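Local coordinates for CBS domain-containing protein (Pyrococcus horikoshii, PDB 2YZQ), which is of unknown function but carries four CBS domains and binds S-adenosylmethionine, consistent with a role in sensing adenosyl ligands, at residues A[92-97]-A[105-110]; A[170-175]-A[226-231]. One frame throughout, in Å; residues are numbered along the deposited sequence.

Following the chain from its N terminus, contact 1 comes first and closes the short connection of a beta hairpin, seven residues between its segments; both lie in the second CBS sequence range. Contact 2 opens after contact 1 has closed, so the two are in series and neither nest nor cross. It closes a 50-residue excursion, partly unmodelled at 187-218, and joins the third CBS range to the fourth. Their centres are 29 Å apart, on opposite sides of the chain's centre. Contact 2 touches S-adenosylmethionine directly, whereas in contact 1 the Arg92 side chain comes to about 7 Å from it (nearest atoms), its salt bridge to Asp270 linking contact 1 to the fourth CBS range.

Contact 1: A[92-97]-A[105-110]; sequences RRVVVV and GILTVG
Val94 and Leu107 face each other as a hydrogen-bonded pair in the antiparallel hairpin of a CBS domain, whose second strand runs directly into helix 109-117. Val94 N gives its hydrogen to Leu107 O at 2.8 Å, in the carbonyl plane, and Leu107 N returns a nearly straight bond to Val94 O (N-H...O 172°). Their side chains lie alongside one another, with Val94 CG2 3.5 Å from Leu107 CB. Leu107 CG is anti to the backbone N (chi1 175°), and its CD2 branch also packs on Val94 CG2. Helix 79-89 covers this face, Met86 touching both residues.

On the other face Val95 and Ile106 point the same way. The CD1 methyl of Ile106 leans back over its neighbour to within 3.6 Å of Val95 CG2, and it touches CG1 as well. Farther along that face, Arg93 CB meets Thr108 CG2 at 4.0 Å; strands 34-38 and 44-49 pack against this side. Toward the hairpin turn, Val96 and Gly105 form the next hydrogen-bonded pair: Val96 N bonds Gly105 O at 2.9 Å from above the carbonyl plane, while the return bond, Gly105 N to Val96 O, stretches to 3.3 Å.

At the opposite end the pairing runs into the first turn of the helix, where Val109 N bonds Arg92 O. Thr108 is the N-cap residue: its OG1 caps a backbone N of the first helical turn, while Asp111 OD2 accepts a bond from Thr108 N, as in a capping box. The Arg92 chain bends at chi3 (61°), bringing one face of its guanidinium over Val109 CB, offset toward the rim, while NH2 forms a salt bridge with Asp270 OD2. A water accepts hydrogen bonds from Gly110 N at 2.8 Å and, weakly, Arg92 NH2 at 3.3 Å.

Contact 2: A[170-175]-A[226-231]; sequences VGIVDE and IMTRDV. With SAM (S-adenosylmethionine), chain B.
Ile172 lies over one face of the adenine of S-adenosylmethionine, its CG2 methyl 3.6 Å from SAM C4 and its CD1 reaching the side that carries N6 and N7. The same residue forms a single antiparallel bridge with Thr228: Thr228 N bonds Ile172 O at 2.9 Å, almost along the C=O axis, and Ile172 N bonds Thr228 O in the carbonyl plane. Thr228 is thus fixed beside the nucleoside, where OG1 donates to ribose O2' at 2.8 Å and CG2 packs near N3. Arg180 NH1 also bonds this hydroxyl, and probably helps to orient it.

Val231 splits its branches: CG1 approaches adenine N1, while CG2 presses onto Gly171 CA at 3.4 Å. Thr228 O and Met227 SD also lie close to this CA. Val170 and Gly171 both pair with Val162 in a classic beta bulge. Met227 extends along the strand from CG onward, and its CE meets Val170 CG2 at 4.1 Å.

Asp174 sets its carboxylate beside the ribose and the methionine arm, CG placed between the backbone N and the carbonyl carbon (chi1 77°). OD2 is 3.2 Å from SAM C5' and 4.2 Å from the sulfonium SD, whose positive charge it may balance; OD1 is held by Thr176 OG1. An asparagine in place of Asp174 would probably leave the sulfonium without this nearby negative charge. With Asp177, Ile232, Glu253 and Gln254 also hydrogen-bonded to the ligand, this is the adenosyl-binding cleft between two paired CBS motifs.

Contact 1: A[92-97]-A[105-110]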
loop_
_atom_site.group_PDB
_atom_site.type_symbol
_atom_site.label_atom_id
_atom_site.label_comp_id
_atom_site.label_asym_id
_atom_site.label_seq_id
_atom_site.Cartn_x
_atom_site.Cartn_y
_atom_site.Cartn_z
ATOM N N ARG A 92 -3.708 2.421 -6.015
ATOM C CA ARG A 92 -3.136 1.125 -5.656
ATOM C C ARG A 92 -3.596 -0.111 -6.415
ATOM O O ARG A 92 -3.288 -1.234 -6.015
ATOM C CB ARG A 92 -3.320 0.892 -4.157
ATOM C CG ARG A 92 -2.609 1.925 -3.286
ATOM C CD ARG A 92 -2.915 1.708 -1.809
ATOM N NE ARG A 92 -2.477 0.396 -1.336
ATOM C CZ ARG A 92 -1.209 0.062 -1.115
ATOM N NH1 ARG A 92 -0.236 0.945 -1.320
ATOM N NH2 ARG A 92 -0.915 -1.161 -0.691
ATOM N N ARG A 93 -4.329 0.074 -7.501
ATOM C CA ARG A 93 -4.768 -1.084 -8.261
ATOM C C ARG A 93 -5.129 -0.723 -9.681
ATOM O O ARG A 93 -5.376 0.438 -10.001
ATOM C CB ARG A 93 -5.966 -1.751 -7.581
ATOM C CG ARG A 93 -7.233 -0.923 -7.589
ATOM C CD ARG A 93 -8.291 -1.542 -6.692
ATOM N NE ARG A 93 -7.842 -1.632 -5.305
ATOM C CZ ARG A 93 -7.517 -0.583 -4.553
ATOM N NH1 ARG A 93 -7.591 0.644 -5.048
ATOM N NH2 ARG A 93 -7.113 -0.761 -3.303
ATOM N N VAL A 94 -5.133 -1.738 -10.536
ATOM C CA VAL A 94 -5.487 -1.564 -11.931
ATOM C C VAL A 94 -6.462 -2.676 -12.281
ATOM O O VAL A 94 -6.348 -3.791 -11.779
ATOM C CB VAL A 94 -4.254 -1.662 -12.865
ATOM C CG1 VAL A 94 -3.222 -0.608 -12.476
ATOM C CG2 VAL A 94 -3.646 -3.056 -12.800
ATOM N N VAL A 95 -7.441 -2.361 -13.116
ATOM C CA VAL A 95 -8.400 -3.365 -13.538
ATOM C C VAL A 95 -7.861 -3.911 -14.852
ATOM O O VAL A 95 -7.396 -3.152 -15.703
ATOM C CB VAL A 95 -9.806 -2.760 -13.764
ATOM C CG1 VAL A 95 -10.767 -3.843 -14.264
ATOM C CG2 VAL A 95 -10.326 -2.160 -12.464
ATOM N N VAL A 96 -7.896 -5.231 -15.002
ATOM C CA VAL A 96 -7.416 -5.872 -16.215
ATOM C C VAL A 96 -8.644 -6.199 -17.054
ATOM O O VAL A 96 -9.568 -6.852 -16.575
ATOM C CB VAL A 96 -6.669 -7.179 -15.899
ATOM C CG1 VAL A 96 -5.990 -7.697 -17.148
ATOM C CG2 VAL A 96 -5.656 -6.947 -14.779
ATOM N N VAL A 97 -8.665 -5.725 -18.295
ATOM C CA VAL A 97 -9.807 -5.978 -19.163
ATOM C C VAL A 97 -9.400 -6.734 -20.416
ATOM O O VAL A 97 -8.217 -6.800 -20.761
ATOM C CB VAL A 97 -10.496 -4.656 -19.595
ATOM C CG1 VAL A 97 -10.922 -3.863 -18.368
ATOM C CG2 VAL A 97 -9.552 -3.834 -20.468
ATOM N N GLY A 105 -9.674 -9.433 -14.563
ATOM C CA GLY A 105 -8.763 -9.569 -13.445
ATOM C C GLY A 105 -8.550 -8.243 -12.746
ATOM O O GLY A 105 -8.989 -7.204 -13.232
ATOM N N ILE A 106 -7.898 -8.297 -11.590
ATOM C CA ILE A 106 -7.579 -7.109 -10.812
ATOM C C ILE A 106 -6.148 -7.289 -10.324
ATOM O O ILE A 106 -5.762 -8.374 -9.885
ATOM C CB ILE A 106 -8.513 -6.946 -9.592
ATOM C CG1 ILE A 106 -9.942 -6.657 -10.056
ATOM C CG2 ILE A 106 -8.008 -5.811 -8.694
ATOM C CD1 ILE A 106 -10.083 -5.391 -10.887
ATOM N N LEU A 107 -5.355 -6.231 -10.421
ATOM C CA LEU A 107 -3.965 -6.287 -9.989
ATOM C C LEU A 107 -3.712 -5.164 -8.998
ATOM O O LEU A 107 -3.896 -3.995 -9.323
ATOM C CB LEU A 107 -3.034 -6.125 -11.187
ATOM C CG LEU A 107 -1.537 -6.043 -10.877
ATOM C CD1 LEU A 107 -1.041 -7.391 -10.364
ATOM C CD2 LEU A 107 -0.781 -5.638 -12.130
ATOM N N THR A 108 -3.293 -5.523 -7.791
ATOM C CA THR A 108 -3.026 -4.523 -6.763
ATOM C C THR A 108 -1.543 -4.411 -6.457
ATOM O O THR A 108 -0.741 -5.235 -6.885
ATOM C CB THR A 108 -3.727 -4.867 -5.439
ATOM O OG1 THR A 108 -3.090 -6.005 -4.843
ATOM C CG2 THR A 108 -5.191 -5.183 -5.679
ATOM N N VAL A 109 -1.186 -3.373 -5.710
ATOM C CA VAL A 109 0.197 -3.182 -5.309
ATOM C C VAL A 109 0.571 -4.384 -4.450
ATOM O O VAL A 109 1.674 -4.917 -4.559
ATOM C CB VAL A 109 0.366 -1.893 -4.478
ATOM C CG1 VAL A 109 1.763 -1.845 -3.879
ATOM C CG2 VAL A 109 0.134 -0.679 -5.358
ATOM N N GLY A 110 -0.368 -4.807 -3.607
ATOM C CA GLY A 110 -0.138 -5.952 -2.743
ATOM C C GLY A 110 0.215 -7.192 -3.545
ATOM O O GLY A 110 1.122 -7.940 -3.177
HETATM O O HOH W 1 -2.459 -3.569 -2.308
#

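Contact 2: A[170-175]-A[226-231]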
loop_
_atom_site.group_PDB
_atom_site.type_symbol
_atom_site.label_atom_id
_atom_site.label_comp_id
_atom_site.label_asym_id
_atom_site.label_seq_id
_atom_site.Cartn_x
_atom_site.Cartn_y
_atom_site.Cartn_z
ATOM N N VAL A 170 10.956 4.529 17.969
ATOM C CA VAL A 170 10.533 3.646 19.061
ATOM C C VAL A 170 9.266 2.849 18.770
ATOM O O VAL A 170 8.884 1.981 19.552
ATOM C CB VAL A 170 10.302 4.422 20.386
ATOM C CG1 VAL A 170 11.593 5.088 20.832
ATOM C CG2 VAL A 170 9.184 5.440 20.219
ATOM N N GLY A 171 8.610 3.137 17.652
ATOM C CA GLY A 171 7.402 2.407 17.326
ATOM C C GLY A 171 6.843 2.793 15.976
ATOM O O GLY A 171 7.483 3.500 15.200
ATOM N N ILE A 172 5.641 2.311 15.696
ATOM C CA ILE A 172 4.989 2.615 14.435
ATOM C C ILE A 172 3.498 2.418 14.667
ATOM O O ILE A 172 3.104 1.612 15.506
ATOM C CB ILE A 172 5.545 1.695 13.313
ATOM C CG1 ILE A 172 4.993 2.127 11.953
ATOM C CG2 ILE A 172 5.244 0.231 13.630
ATOM C CD1 ILE A 172 5.863 1.686 10.791
ATOM N N VAL A 173 2.666 3.161 13.946
ATOM C CA VAL A 173 1.224 3.045 14.139
ATOM C C VAL A 173 0.433 3.259 12.854
ATOM O O VAL A 173 0.824 4.065 12.009
ATOM C CB VAL A 173 0.735 4.071 15.204
ATOM C CG1 VAL A 173 0.968 5.509 14.714
ATOM C CG2 VAL A 173 -0.734 3.851 15.514
ATOM N N ASP A 174 -0.660 2.513 12.699
ATOM C CA ASP A 174 -1.525 2.676 11.537
ATOM C C ASP A 174 -2.986 2.618 11.957
ATOM O O ASP A 174 -3.295 2.479 13.145
ATOM C CB ASP A 174 -1.197 1.666 10.414
ATOM C CG ASP A 174 -1.722 0.263 10.666
ATOM O OD1 ASP A 174 -2.363 0.003 11.703
ATOM O OD2 ASP A 174 -1.486 -0.592 9.787
ATOM N N GLU A 175 -3.883 2.755 10.988
ATOM C CA GLU A 175 -5.313 2.772 11.256
ATOM C C GLU A 175 -5.824 1.577 12.056
ATOM O O GLU A 175 -6.640 1.736 12.961
ATOM C CB GLU A 175 -6.065 2.890 9.926
ATOM C CG GLU A 175 -7.569 2.974 10.029
ATOM C CD GLU A 175 -8.211 3.237 8.681
ATOM O OE1 GLU A 175 -7.780 2.606 7.690
ATOM O OE2 GLU A 175 -9.147 4.064 8.612
ATOM N N ILE A 226 -1.205 2.859 21.819
ATOM C CA ILE A 226 -1.704 1.902 20.834
ATOM C C ILE A 226 -0.671 1.536 19.772
ATOM O O ILE A 226 -0.957 0.758 18.867
ATOM C CB ILE A 226 -2.962 2.427 20.102
ATOM C CG1 ILE A 226 -2.610 3.675 19.288
ATOM C CG2 ILE A 226 -4.071 2.726 21.106
ATOM C CD1 ILE A 226 -3.689 4.083 18.298
ATOM N N MET A 227 0.535 2.071 19.893
ATOM C CA MET A 227 1.559 1.801 18.889
ATOM C C MET A 227 2.214 0.427 18.978
ATOM O O MET A 227 2.208 -0.227 20.029
ATOM C CB MET A 227 2.648 2.876 18.960
ATOM C CG MET A 227 3.589 2.732 20.151
ATOM S SD MET A 227 4.848 4.017 20.147
ATOM C CE MET A 227 5.862 3.515 21.545
ATOM N N THR A 228 2.764 -0.009 17.848
ATOM C CA THR A 228 3.485 -1.273 17.762
ATOM C C THR A 228 4.935 -0.914 18.103
ATOM O O THR A 228 5.544 -0.072 17.440
ATOM C CB THR A 228 3.412 -1.852 16.336
ATOM O OG1 THR A 228 2.051 -2.186 16.020
ATOM C CG2 THR A 228 4.290 -3.087 16.212
ATOM N N ARG A 229 5.488 -1.544 19.136
ATOM C CA ARG A 229 6.850 -1.232 19.566
ATOM C C ARG A 229 7.978 -1.924 18.815
ATOM O O ARG A 229 9.071 -1.363 18.681
ATOM C CB ARG A 229 6.983 -1.494 21.068
ATOM C CG ARG A 229 6.120 -0.560 21.898
ATOM C CD ARG A 229 6.164 -0.889 23.378
ATOM N NE ARG A 229 5.267 -0.013 24.127
ATOM C CZ ARG A 229 5.518 1.263 24.395
ATOM N NH1 ARG A 229 6.651 1.819 23.980
ATOM N NH2 ARG A 229 4.635 1.988 25.067
ATOM N N ASP A 230 7.730 -3.134 18.324
ATOM C CA ASP A 230 8.760 -3.853 17.588
ATOM C C ASP A 230 8.621 -3.515 16.114
ATOM O O ASP A 230 7.810 -4.102 15.402
ATOM C CB ASP A 230 8.631 -5.361 17.801
ATOM C CG ASP A 230 9.749 -6.136 17.132
ATOM O OD1 ASP A 230 10.875 -5.603 17.061
ATOM O OD2 ASP A 230 9.509 -7.276 16.687
ATOM N N VAL A 231 9.427 -2.561 15.665
ATOM C CA VAL A 231 9.372 -2.103 14.284
ATOM C C VAL A 231 10.262 -2.904 13.340
ATOM O O VAL A 231 11.447 -3.139 13.615
ATOM C CB VAL A 231 9.766 -0.611 14.198
ATOM C CG1 VAL A 231 9.401 -0.051 12.835
ATOM C CG2 VAL A 231 9.064 0.176 15.297
HETATM N N SAM B . -3.584 -2.292 5.781
HETATM C CA SAM B . -3.487 -3.550 6.535
HETATM C C SAM B . -4.840 -3.897 7.131
HETATM O O SAM B . -5.047 -5.020 7.565
HETATM O OXT SAM B . -5.722 -3.059 7.180
HETATM C CB SAM B . -2.439 -3.389 7.645
HETATM C CG SAM B . -1.969 -4.765 8.122
HETATM S SD SAM B . -0.534 -4.590 9.223
HETATM C CE SAM B . -0.412 -6.314 9.807
HETATM C "C5'" SAM B . -1.139 -3.658 10.648
HETATM C "C4'" SAM B . -0.154 -3.816 11.808
HETATM O "O4'" SAM B . 1.204 -3.782 11.305
HETATM C "C3'" SAM B . -0.292 -2.678 12.829
HETATM O "O3'" SAM B . -0.233 -3.220 14.158
HETATM C "C2'" SAM B . 0.918 -1.786 12.513
HETATM O "O2'" SAM B . 1.309 -1.002 13.645
HETATM C "C1'" SAM B . 1.949 -2.846 12.100
HETATM N N9 SAM B . 3.052 -2.304 11.302
HETATM C C8 SAM B . 2.992 -1.501 10.186
HETATM N N7 SAM B . 4.194 -1.346 9.695
HETATM C C5 SAM B . 5.091 -1.927 10.536
HETATM C C6 SAM B . 6.509 -2.025 10.609
HETATM N N6 SAM B . 7.312 -1.414 9.667
HETATM N N1 SAM B . 7.065 -2.725 11.620
HETATM C C2 SAM B . 6.323 -3.282 12.584
HETATM N N3 SAM B . 4.994 -3.244 12.540
HETATM C C4 SAM B . 4.350 -2.560 11.563
#